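PDB 3G0I: epoxide hydrolase from Aspergillus niger, which probably hydrolyses epoxides to vicinal diols, as an enzyme of the alpha/beta hydrolase fold with a helical cap over its active site. Local coordinates for residues K160-M165 / A308-R313; H210-A215 / P344-P349; L280-K285 / G371-L376. One frame throughout, in Å; residues are numbered along the deposited sequence.

How the contacts relate
The three contacts surround one bound 2-propylpentanamide, which each of them touches. Along the chain the first segments come in the order 160-165, 210-215 and 280-285. The second segments follow as 308-313, 344-349 and 371-376, so every pair of contacts interleaves. Contact 2 starts from strand 206-211 of the mixed sheet and the loop after its neighbour, strand 337-342. Contact 3 lies beside it, with centres 11 Å apart, and the two touch through D346 and H372. Contact 1 is about 21 Å from contact 2 and 24 Å from contact 3 between centres. The predicted proton donors Y312 and H372 thus reach one pocket from separate parts of the chain.

Contact 1 (K160-M165 / A308-R313); sequences KDFGLM and AIHTYR. With VPR (2-propylpentanamide), chain C.
D161 and R313 form a salt bridge where the loop before helix 164-177 of the alpha/beta hydrolase fold meets segment 308-313, which runs into helix 312-315. R313 NH2 donates to D161 OD1 at 2.7 Å, and the bond is nearly straight at 175°. Carboxylate and guanidinium are almost coplanar, 23° apart. R313 NE adds only a weak bond to the same oxygen. The extended chain of R313, from CG to NE, carries the guanidinium to D161. Its NH1 turns to E44 of the second subunit, so this arginine also links the dimer.

A water donates to both F162 O, at 2.8 Å, and H310 O, at 2.6 Å. It joins the two backbones. H310 O also sits 3.4 Å above the guanidinium plane of R313, over its centre.

Packing follows next to these polar links. The side chains of F162 and H310 lie side by side and point the same way, with ring planes at 68°. F162 CD2 comes 3.5 Å from H310 NE2. The imidazole is fixed by R307 O at ND1 and by N167 at NE2. L164 crosses T311 at about a right angle, methyl against methyl.

Y312, a predicted proton donor, turns from this junction to the pocket. Its OH donates a very short 2.5 Å hydrogen bond to O of the bound amide.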
loop_
_atom_site.group_PDB
_atom_site.type_symbol
_atom_site.label_atom_id
_atom_site.label_comp_id
_atom_site.label_asym_id
_atom_site.label_seq_id
_atom_site.Cartn_x
_atom_site.Cartn_y
_atom_site.Cartn_z
ATOM N N LYS A 160 17.511 11.988 12.299
ATOM C CA LYS A 160 18.185 12.118 11.015
ATOM C C LYS A 160 17.813 10.959 10.100
ATOM O O LYS A 160 17.438 9.885 10.570
ATOM C CB LYS A 160 19.711 12.189 11.190
ATOM C CG LYS A 160 20.349 10.950 11.812
ATOM C CD LYS A 160 21.865 10.978 11.632
ATOM C CE LYS A 160 22.507 9.712 12.162
ATOM N NZ LYS A 160 23.881 9.481 11.595
ATOM N N ASP A 161 17.930 11.192 8.795
ATOM C CA ASP A 161 17.675 10.177 7.784
ATOM C C ASP A 161 18.734 9.066 7.869
ATOM O O ASP A 161 19.783 9.247 8.491
ATOM C CB ASP A 161 17.640 10.824 6.393
ATOM C CG ASP A 161 16.936 9.949 5.342
ATOM O OD1 ASP A 161 16.140 9.053 5.702
ATOM O OD2 ASP A 161 17.181 10.167 4.140
ATOM N N PHE A 162 18.445 7.918 7.260
ATOM C CA PHE A 162 19.325 6.749 7.306
ATOM C C PHE A 162 19.074 5.982 6.016
ATOM O O PHE A 162 17.926 5.797 5.608
ATOM C CB PHE A 162 18.988 5.898 8.549
ATOM C CG PHE A 162 20.130 5.039 9.070
ATOM C CD1 PHE A 162 21.116 5.580 9.896
ATOM C CD2 PHE A 162 20.186 3.681 8.771
ATOM C CE1 PHE A 162 22.151 4.798 10.402
ATOM C CE2 PHE A 162 21.217 2.877 9.269
ATOM C CZ PHE A 162 22.206 3.441 10.091
ATOM N N GLY A 163 20.143 5.580 5.337
ATOM C CA GLY A 163 19.999 4.874 4.062
ATOM C C GLY A 163 20.894 3.661 3.900
ATOM O O GLY A 163 21.443 3.143 4.873
ATOM N N LEU A 164 21.050 3.228 2.652
ATOM C CA LEU A 164 21.836 2.039 2.309
ATOM C C LEU A 164 23.312 2.169 2.695
ATOM O O LEU A 164 23.894 1.230 3.247
ATOM C CB LEU A 164 21.688 1.706 0.819
ATOM C CG LEU A 164 20.315 1.196 0.349
ATOM C CD1 LEU A 164 20.229 1.231 -1.154
ATOM C CD2 LEU A 164 20.052 -0.226 0.865
ATOM N N MET A 165 23.909 3.331 2.422
ATOM C CA MET A 165 25.315 3.565 2.782
ATOM C C MET A 165 25.540 3.562 4.296
ATOM O O MET A 165 26.590 3.116 4.768
ATOM C CB MET A 165 25.841 4.866 2.167
ATOM C CG MET A 165 27.336 5.098 2.419
ATOM S SD MET A 165 28.385 3.957 1.497
ATOM C CE MET A 165 28.239 4.643 -0.150
ATOM N N ALA A 308 12.113 -0.820 9.808
ATOM C CA ALA A 308 12.907 -1.510 8.793
ATOM C C ALA A 308 12.823 -0.892 7.394
ATOM O O ALA A 308 13.759 -1.004 6.604
ATOM C CB ALA A 308 12.513 -2.989 8.742
ATOM N N ILE A 309 11.711 -0.224 7.098
ATOM C CA ILE A 309 11.415 0.182 5.723
ATOM C C ILE A 309 12.075 1.480 5.221
ATOM O O ILE A 309 11.840 1.897 4.078
ATOM C CB ILE A 309 9.888 0.191 5.467
ATOM C CG1 ILE A 309 9.187 1.211 6.384
ATOM C CG2 ILE A 309 9.338 -1.239 5.646
ATOM C CD1 ILE A 309 7.780 1.558 5.944
ATOM N N HIS A 310 12.913 2.093 6.056
ATOM C CA HIS A 310 13.631 3.338 5.690
ATOM C C HIS A 310 14.414 3.265 4.368
ATOM O O HIS A 310 14.501 4.260 3.649
ATOM C CB HIS A 310 14.555 3.816 6.836
ATOM C CG HIS A 310 15.676 2.873 7.161
ATOM N ND1 HIS A 310 15.529 1.802 8.018
ATOM C CD2 HIS A 310 16.971 2.862 6.766
ATOM C CE1 HIS A 310 16.682 1.164 8.122
ATOM N NE2 HIS A 310 17.574 1.783 7.370
ATOM N N THR A 311 14.981 2.095 4.052
ATOM C CA THR A 311 15.789 1.922 2.833
ATOM C C THR A 311 14.970 1.932 1.539
ATOM O O THR A 311 15.536 2.042 0.442
ATOM C CB THR A 311 16.608 0.613 2.857
ATOM O OG1 THR A 311 15.727 -0.503 3.054
ATOM C CG2 THR A 311 17.676 0.647 3.965
ATOM N N TYR A 312 13.652 1.779 1.656
ATOM C CA TYR A 312 12.772 1.722 0.467
ATOM C C TYR A 312 12.770 3.014 -0.349
ATOM O O TYR A 312 12.627 2.994 -1.575
ATOM C CB TYR A 312 11.347 1.270 0.845
ATOM C CG TYR A 312 11.246 -0.241 0.915
ATOM C CD1 TYR A 312 11.463 -0.923 2.109
ATOM C CD2 TYR A 312 10.971 -0.993 -0.232
ATOM C CE1 TYR A 312 11.407 -2.335 2.168
ATOM C CE2 TYR A 312 10.900 -2.400 -0.179
ATOM C CZ TYR A 312 11.125 -3.053 1.023
ATOM O OH TYR A 312 11.070 -4.420 1.077
ATOM N N ARG A 313 12.958 4.145 0.316
ATOM C CA ARG A 313 13.066 5.392 -0.433
ATOM C C ARG A 313 14.385 5.515 -1.198
ATOM O O ARG A 313 14.503 6.376 -2.077
ATOM C CB ARG A 313 12.733 6.619 0.422
ATOM C CG ARG A 313 13.490 6.752 1.698
ATOM C CD ARG A 313 12.743 7.678 2.657
ATOM N NE ARG A 313 13.527 7.832 3.882
ATOM C CZ ARG A 313 13.238 7.244 5.043
ATOM N NH1 ARG A 313 12.155 6.475 5.171
ATOM N NH2 ARG A 313 14.028 7.453 6.086
HETATM C C5 VPR C . 15.325 -4.074 -1.962
HETATM C C4 VPR C . 13.923 -4.158 -2.499
HETATM C C3 VPR C . 13.765 -5.568 -3.042
HETATM C C2 VPR C . 12.333 -6.093 -2.945
HETATM C C3A VPR C . 12.196 -7.489 -3.546
HETATM C C4A VPR C . 12.732 -7.554 -4.973
HETATM C C5A VPR C . 13.651 -8.744 -5.085
HETATM C C1 VPR C . 11.841 -6.092 -1.525
HETATM N N VPR C . 12.381 -6.821 -0.655
HETATM O O VPR C . 10.831 -5.304 -1.215
HETATM O O HOH W 1 14.409 11.080 3.530
HETATM O O HOH W 2 16.627 5.734 3.157
#

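Contact 2 (H210-A215 / P344-P349); sequences HLNLCA and PKDLCP. With VPR (2-propylpentanamide), chain C.
D346 and N212 face each other between the end of strand 206-211 and the loop that follows strand 337-342. No direct hydrogen bond joins the two segments, so water makes the polar link. One water can donate to D346 OD2, at 2.6 Å, and to N212 OD1, at 3.1 Å. More acceptors surround it than it has protons, so its bonds cannot all hold at once. N212 O and D346 OD2 are 3.2 Å apart, but both are acceptors and do not bond. The amide of N212 is held at its other end by Q187. A second water accepts from C214 N at 2.7 Å and donates to C348 O at 2.9 Å. It ties the two backbones together.

Within its own loop, D346 OD1 accepts from L347 N on the anti side, 26° out of the carboxylate plane. The same oxygen receives ND1 of H372, a predicted active-site residue. CG of D346 lies anti to the backbone N (chi1 -155°), which turns the carboxylate toward the other segment.

The apolar contacts are modest. L213 crosses D346 at about a right angle. Its CD1 meets CB of C348, and A215 CB meets C348 SG, each pair at 4.2 Å. L213 CD1 and L347 CD1 both touch C5A of the bound amide, so the two segments line one end of the pocket.

Taken together, OD1 has two N-H donors and OD2 has water. The two donors on OD1 fix the rotation of the carboxylate. D346 probably orients H372 as the general base of an Asp-His-Asp triad with D190, as in related epoxide hydrolases.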
loop_
_atom_site.group_PDB
_atom_site.type_symbol
_atom_site.label_atom_id
_atom_site.label_comp_id
_atom_site.label_asym_id
_atom_site.label_seq_id
_atom_site.Cartn_x
_atom_site.Cartn_y
_atom_site.Cartn_z
ATOM N N HIS A 210 29.401 -12.107 -2.857
ATOM C CA HIS A 210 28.487 -13.046 -3.500
ATOM C C HIS A 210 27.052 -12.551 -3.295
ATOM O O HIS A 210 26.651 -12.236 -2.171
ATOM C CB HIS A 210 28.657 -14.457 -2.913
ATOM C CG HIS A 210 27.674 -15.460 -3.443
ATOM N ND1 HIS A 210 26.404 -15.605 -2.924
ATOM C CD2 HIS A 210 27.770 -16.358 -4.451
ATOM C CE1 HIS A 210 25.758 -16.544 -3.594
ATOM N NE2 HIS A 210 26.567 -17.022 -4.520
ATOM N N LEU A 211 26.289 -12.493 -4.387
ATOM C CA LEU A 211 24.896 -12.062 -4.350
ATOM C C LEU A 211 23.948 -13.119 -4.914
ATOM O O LEU A 211 24.314 -13.902 -5.795
ATOM C CB LEU A 211 24.701 -10.746 -5.117
ATOM C CG LEU A 211 25.567 -9.522 -4.750
ATOM C CD1 LEU A 211 25.209 -8.336 -5.629
ATOM C CD2 LEU A 211 25.437 -9.154 -3.261
ATOM N N ASN A 212 22.720 -13.126 -4.408
ATOM C CA ASN A 212 21.654 -13.880 -5.044
ATOM C C ASN A 212 20.505 -12.966 -5.507
ATOM O O ASN A 212 19.384 -13.423 -5.736
ATOM C CB ASN A 212 21.177 -15.043 -4.155
ATOM C CG ASN A 212 20.523 -14.571 -2.865
ATOM O OD1 ASN A 212 19.289 -14.587 -2.736
ATOM N ND2 ASN A 212 21.338 -14.159 -1.904
ATOM N N LEU A 213 20.807 -11.675 -5.654
ATOM C CA LEU A 213 19.893 -10.709 -6.279
ATOM C C LEU A 213 20.700 -9.636 -7.014
ATOM O O LEU A 213 21.648 -9.096 -6.460
ATOM C CB LEU A 213 18.975 -10.030 -5.244
ATOM C CG LEU A 213 17.987 -8.979 -5.790
ATOM C CD1 LEU A 213 16.918 -9.624 -6.678
ATOM C CD2 LEU A 213 17.329 -8.181 -4.666
ATOM N N CYS A 214 20.322 -9.344 -8.256
ATOM C CA CYS A 214 20.944 -8.248 -9.001
ATOM C C CYS A 214 19.873 -7.455 -9.730
ATOM O O CYS A 214 19.729 -7.574 -10.943
ATOM C CB CYS A 214 21.998 -8.771 -9.988
ATOM S SG CYS A 214 23.020 -7.462 -10.752
ATOM N N ALA A 215 19.122 -6.649 -8.982
ATOM C CA ALA A 215 18.015 -5.872 -9.541
ATOM C C ALA A 215 18.551 -4.775 -10.464
ATOM O O ALA A 215 19.260 -3.884 -10.007
ATOM C CB ALA A 215 17.165 -5.275 -8.415
ATOM N N PRO A 344 15.595 -19.142 -10.113
ATOM C CA PRO A 344 14.687 -18.629 -11.156
ATOM C C PRO A 344 13.416 -17.925 -10.665
ATOM O O PRO A 344 12.869 -17.088 -11.390
ATOM C CB PRO A 344 14.302 -19.898 -11.936
ATOM C CG PRO A 344 14.471 -21.008 -10.950
ATOM C CD PRO A 344 15.668 -20.617 -10.135
ATOM N N LYS A 345 12.945 -18.268 -9.468
ATOM C CA LYS A 345 11.693 -17.694 -8.951
ATOM C C LYS A 345 11.887 -16.493 -8.021
ATOM O O LYS A 345 10.918 -15.942 -7.487
ATOM C CB LYS A 345 10.783 -18.782 -8.356
ATOM C CG LYS A 345 10.366 -19.801 -9.424
ATOM C CD LYS A 345 9.098 -20.553 -9.063
ATOM C CE LYS A 345 8.727 -21.519 -10.196
ATOM N NZ LYS A 345 7.737 -22.543 -9.764
ATOM N N ASP A 346 13.135 -16.059 -7.861
ATOM C CA ASP A 346 13.374 -14.745 -7.295
ATOM C C ASP A 346 12.765 -13.742 -8.284
ATOM O O ASP A 346 12.445 -14.103 -9.431
ATOM C CB ASP A 346 14.867 -14.484 -7.048
ATOM C CG ASP A 346 15.110 -13.435 -5.950
ATOM O OD1 ASP A 346 14.174 -12.688 -5.604
ATOM O OD2 ASP A 346 16.231 -13.370 -5.412
ATOM N N LEU A 347 12.596 -12.500 -7.848
ATOM C CA LEU A 347 11.684 -11.574 -8.534
ATOM C C LEU A 347 12.259 -10.799 -9.711
ATOM O O LEU A 347 11.498 -10.284 -10.540
ATOM C CB LEU A 347 11.060 -10.616 -7.521
ATOM C CG LEU A 347 10.312 -11.478 -6.506
ATOM C CD1 LEU A 347 10.494 -10.928 -5.113
ATOM C CD2 LEU A 347 8.852 -11.641 -6.912
ATOM N N CYS A 348 13.588 -10.727 -9.788
ATOM C CA CYS A 348 14.269 -9.973 -10.838
ATOM C C CYS A 348 15.275 -10.860 -11.583
ATOM O O CYS A 348 16.486 -10.599 -11.540
ATOM C CB CYS A 348 14.958 -8.742 -10.232
ATOM S SG CYS A 348 13.784 -7.637 -9.419
ATOM N N PRO A 349 14.776 -11.903 -12.283
ATOM C CA PRO A 349 15.683 -12.862 -12.916
ATOM C C PRO A 349 16.326 -12.281 -14.177
ATOM O O PRO A 349 15.833 -12.490 -15.283
ATOM C CB PRO A 349 14.780 -14.058 -13.255
ATOM C CG PRO A 349 13.378 -13.561 -13.192
ATOM C CD PRO A 349 13.359 -12.197 -12.563
HETATM C C5 VPR C . 15.325 -4.074 -1.962
HETATM C C4 VPR C . 13.923 -4.158 -2.499
HETATM C C3 VPR C . 13.765 -5.568 -3.042
HETATM C C2 VPR C . 12.333 -6.093 -2.945
HETATM C C3A VPR C . 12.196 -7.489 -3.546
HETATM C C4A VPR C . 12.732 -7.554 -4.973
HETATM C C5A VPR C . 13.651 -8.744 -5.085
HETATM C C1 VPR C . 11.841 -6.092 -1.525
HETATM N N VPR C . 12.381 -6.821 -0.655
HETATM O O VPR C . 10.831 -5.304 -1.215
HETATM O O HOH W 3 17.300 -15.715 -4.822
HETATM O O HOH W 4 18.548 -10.944 -9.535
#

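Contact 3 (L280-K285 / G371-L376); sequences LQWVDK and GHFAAL. With VPR (2-propylpentanamide), chain C.
W282 O receives the backbone N of H372 in a 2.8 Å hydrogen bond that is close to straight, at 163°. This is the direct hydrogen bond between the segments, and the tight part of the contact forms round it. With CG anti to the carbonyl carbon (chi1 -68°), W282 runs alongside H372. The edge of its six-membered ring meets the imidazole face, an edge-to-face pair with planes at 64°. CE3 lies 3.6 Å above the imidazole plane, toward the rim. Further round the same six-membered ring, W282 CH2 lies 3.8 Å from C1 of the bound amide.

F373 packs against both W282 and H372. Its ring face takes H372 CD2, 3.7 Å above the centre, while its CE1 packs on W282 CB and its CD1 on V283 CG1. Y279 stacks on this ring. G371 comes close to the backbone of V283, with CA atoms 4.3 Å apart.

Toward the surface the contact is looser. D284 touches the other segment mainly through CB, 3.5 Å from G371 N. Its carboxylate looks to G370 N and to K345. K285 is exposed, and its NZ makes long ion pairs with D284 and, weakly, E369.

F373 is the centre of an inverse gamma turn and the N-cap of helix 374-377. Such a histidine loop, following the last strand of the sheet, is where alpha/beta hydrolases carry their catalytic histidine, here predicted to be H372.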
loop_
_atom_site.group_PDB
_atom_site.type_symbol
_atom_site.label_atom_id
_atom_site.label_comp_id
_atom_site.label_asym_id
_atom_site.label_seq_id
_atom_site.Cartn_x
_atom_site.Cartn_y
_atom_site.Cartn_z
ATOM N N LEU A 280 4.114 -15.964 0.526
ATOM C CA LEU A 280 3.353 -16.810 -0.401
ATOM C C LEU A 280 3.772 -16.675 -1.873
ATOM O O LEU A 280 3.920 -17.687 -2.583
ATOM C CB LEU A 280 1.852 -16.517 -0.264
ATOM C CG LEU A 280 1.163 -16.907 1.045
ATOM C CD1 LEU A 280 -0.279 -16.404 1.052
ATOM C CD2 LEU A 280 1.213 -18.426 1.255
ATOM N N GLN A 281 3.950 -15.438 -2.331
ATOM C CA GLN A 281 4.197 -15.160 -3.753
ATOM C C GLN A 281 5.671 -15.213 -4.150
ATOM O O GLN A 281 5.979 -15.431 -5.317
ATOM C CB GLN A 281 3.622 -13.796 -4.170
ATOM C CG GLN A 281 2.126 -13.636 -3.950
ATOM C CD GLN A 281 1.543 -12.347 -4.555
ATOM O OE1 GLN A 281 2.264 -11.366 -4.831
ATOM N NE2 GLN A 281 0.225 -12.349 -4.762
ATOM N N TRP A 282 6.576 -15.030 -3.194
ATOM C CA TRP A 282 8.006 -14.872 -3.525
ATOM C C TRP A 282 8.846 -16.144 -3.501
ATOM O O TRP A 282 10.008 -16.131 -3.902
ATOM C CB TRP A 282 8.655 -13.821 -2.631
ATOM C CG TRP A 282 8.174 -12.416 -2.865
ATOM C CD1 TRP A 282 7.246 -11.989 -3.792
ATOM C CD2 TRP A 282 8.643 -11.241 -2.196
ATOM N NE1 TRP A 282 7.106 -10.619 -3.715
ATOM C CE2 TRP A 282 7.947 -10.138 -2.746
ATOM C CE3 TRP A 282 9.571 -11.016 -1.165
ATOM C CZ2 TRP A 282 8.152 -8.829 -2.301
ATOM C CZ3 TRP A 282 9.778 -9.713 -0.728
ATOM C CH2 TRP A 282 9.067 -8.637 -1.297
ATOM N N VAL A 283 8.258 -17.236 -3.034
ATOM C CA VAL A 283 8.957 -18.525 -2.964
ATOM C C VAL A 283 8.695 -19.396 -4.202
ATOM O O VAL A 283 7.787 -19.115 -4.985
ATOM C CB VAL A 283 8.536 -19.326 -1.715
ATOM C CG1 VAL A 283 8.970 -18.612 -0.429
ATOM C CG2 VAL A 283 7.032 -19.599 -1.731
ATOM N N ASP A 284 9.500 -20.450 -4.356
ATOM C CA ASP A 284 9.225 -21.499 -5.338
ATOM C C ASP A 284 8.231 -22.504 -4.750
ATOM O O ASP A 284 7.052 -22.501 -5.115
ATOM C CB ASP A 284 10.523 -22.174 -5.788
ATOM C CG ASP A 284 10.303 -23.241 -6.864
ATOM O OD1 ASP A 284 11.326 -23.787 -7.332
ATOM O OD2 ASP A 284 9.139 -23.522 -7.251
ATOM N N LYS A 285 8.684 -23.336 -3.820
ATOM C CA LYS A 285 7.764 -24.237 -3.112
ATOM C C LYS A 285 7.194 -23.527 -1.883
ATOM O O LYS A 285 7.925 -22.787 -1.209
ATOM C CB LYS A 285 8.456 -25.531 -2.683
ATOM C CG LYS A 285 9.344 -26.178 -3.742
ATOM C CD LYS A 285 8.564 -26.731 -4.937
ATOM C CE LYS A 285 9.472 -26.907 -6.174
ATOM N NZ LYS A 285 10.900 -27.296 -5.853
ATOM N N GLY A 371 13.119 -19.900 -5.054
ATOM C CA GLY A 371 12.650 -18.536 -5.251
ATOM C C GLY A 371 13.483 -17.507 -4.507
ATOM O O GLY A 371 14.707 -17.643 -4.392
ATOM N N HIS A 372 12.804 -16.494 -3.982
ATOM C CA HIS A 372 13.460 -15.297 -3.455
ATOM C C HIS A 372 14.217 -15.534 -2.141
ATOM O O HIS A 372 15.308 -14.979 -1.926
ATOM C CB HIS A 372 12.435 -14.164 -3.318
ATOM C CG HIS A 372 12.920 -13.009 -2.502
ATOM N ND1 HIS A 372 13.638 -11.964 -3.043
ATOM C CD2 HIS A 372 12.811 -12.747 -1.176
ATOM C CE1 HIS A 372 13.937 -11.102 -2.087
ATOM N NE2 HIS A 372 13.451 -11.556 -0.945
ATOM N N PHE A 373 13.651 -16.360 -1.269
ATOM C CA PHE A 373 14.249 -16.601 0.032
ATOM C C PHE A 373 15.242 -17.741 -0.067
ATOM O O PHE A 373 15.037 -18.800 0.518
ATOM C CB PHE A 373 13.173 -16.898 1.077
ATOM C CG PHE A 373 12.233 -15.747 1.332
ATOM C CD1 PHE A 373 10.996 -15.686 0.683
ATOM C CD2 PHE A 373 12.575 -14.737 2.238
ATOM C CE1 PHE A 373 10.123 -14.634 0.913
ATOM C CE2 PHE A 373 11.717 -13.667 2.470
ATOM C CZ PHE A 373 10.478 -13.614 1.816
ATOM N N ALA A 374 16.331 -17.510 -0.797
ATOM C CA ALA A 374 17.272 -18.584 -1.163
ATOM C C ALA A 374 17.763 -19.368 0.045
ATOM O O ALA A 374 17.741 -20.601 0.036
ATOM C CB ALA A 374 18.461 -18.026 -1.958
ATOM N N ALA A 375 18.196 -18.646 1.084
ATOM C CA ALA A 375 18.729 -19.276 2.297
ATOM C C ALA A 375 17.700 -20.173 2.999
ATOM O O ALA A 375 18.061 -21.213 3.537
ATOM C CB ALA A 375 19.311 -18.227 3.255
ATOM N N LEU A 376 16.427 -19.776 2.981
ATOM C CA LEU A 376 15.343 -20.590 3.566
ATOM C C LEU A 376 14.887 -21.742 2.679
ATOM O O LEU A 376 14.543 -22.807 3.186
ATOM C CB LEU A 376 14.107 -19.725 3.843
ATOM C CG LEU A 376 14.049 -18.839 5.069
ATOM C CD1 LEU A 376 12.731 -18.066 5.031
ATOM C CD2 LEU A 376 14.185 -19.683 6.347
HETATM C C5 VPR C . 15.325 -4.074 -1.962
HETATM C C4 VPR C . 13.923 -4.158 -2.499
HETATM C C3 VPR C . 13.765 -5.568 -3.042
HETATM C C2 VPR C . 12.333 -6.093 -2.945
HETATM C C3A VPR C . 12.196 -7.489 -3.546
HETATM C C4A VPR C . 12.732 -7.554 -4.973
HETATM C C5A VPR C . 13.651 -8.744 -5.085
HETATM C C1 VPR C . 11.841 -6.092 -1.525
HETATM N N VPR C . 12.381 -6.821 -0.655
HETATM O O VPR C . 10.831 -5.304 -1.215
#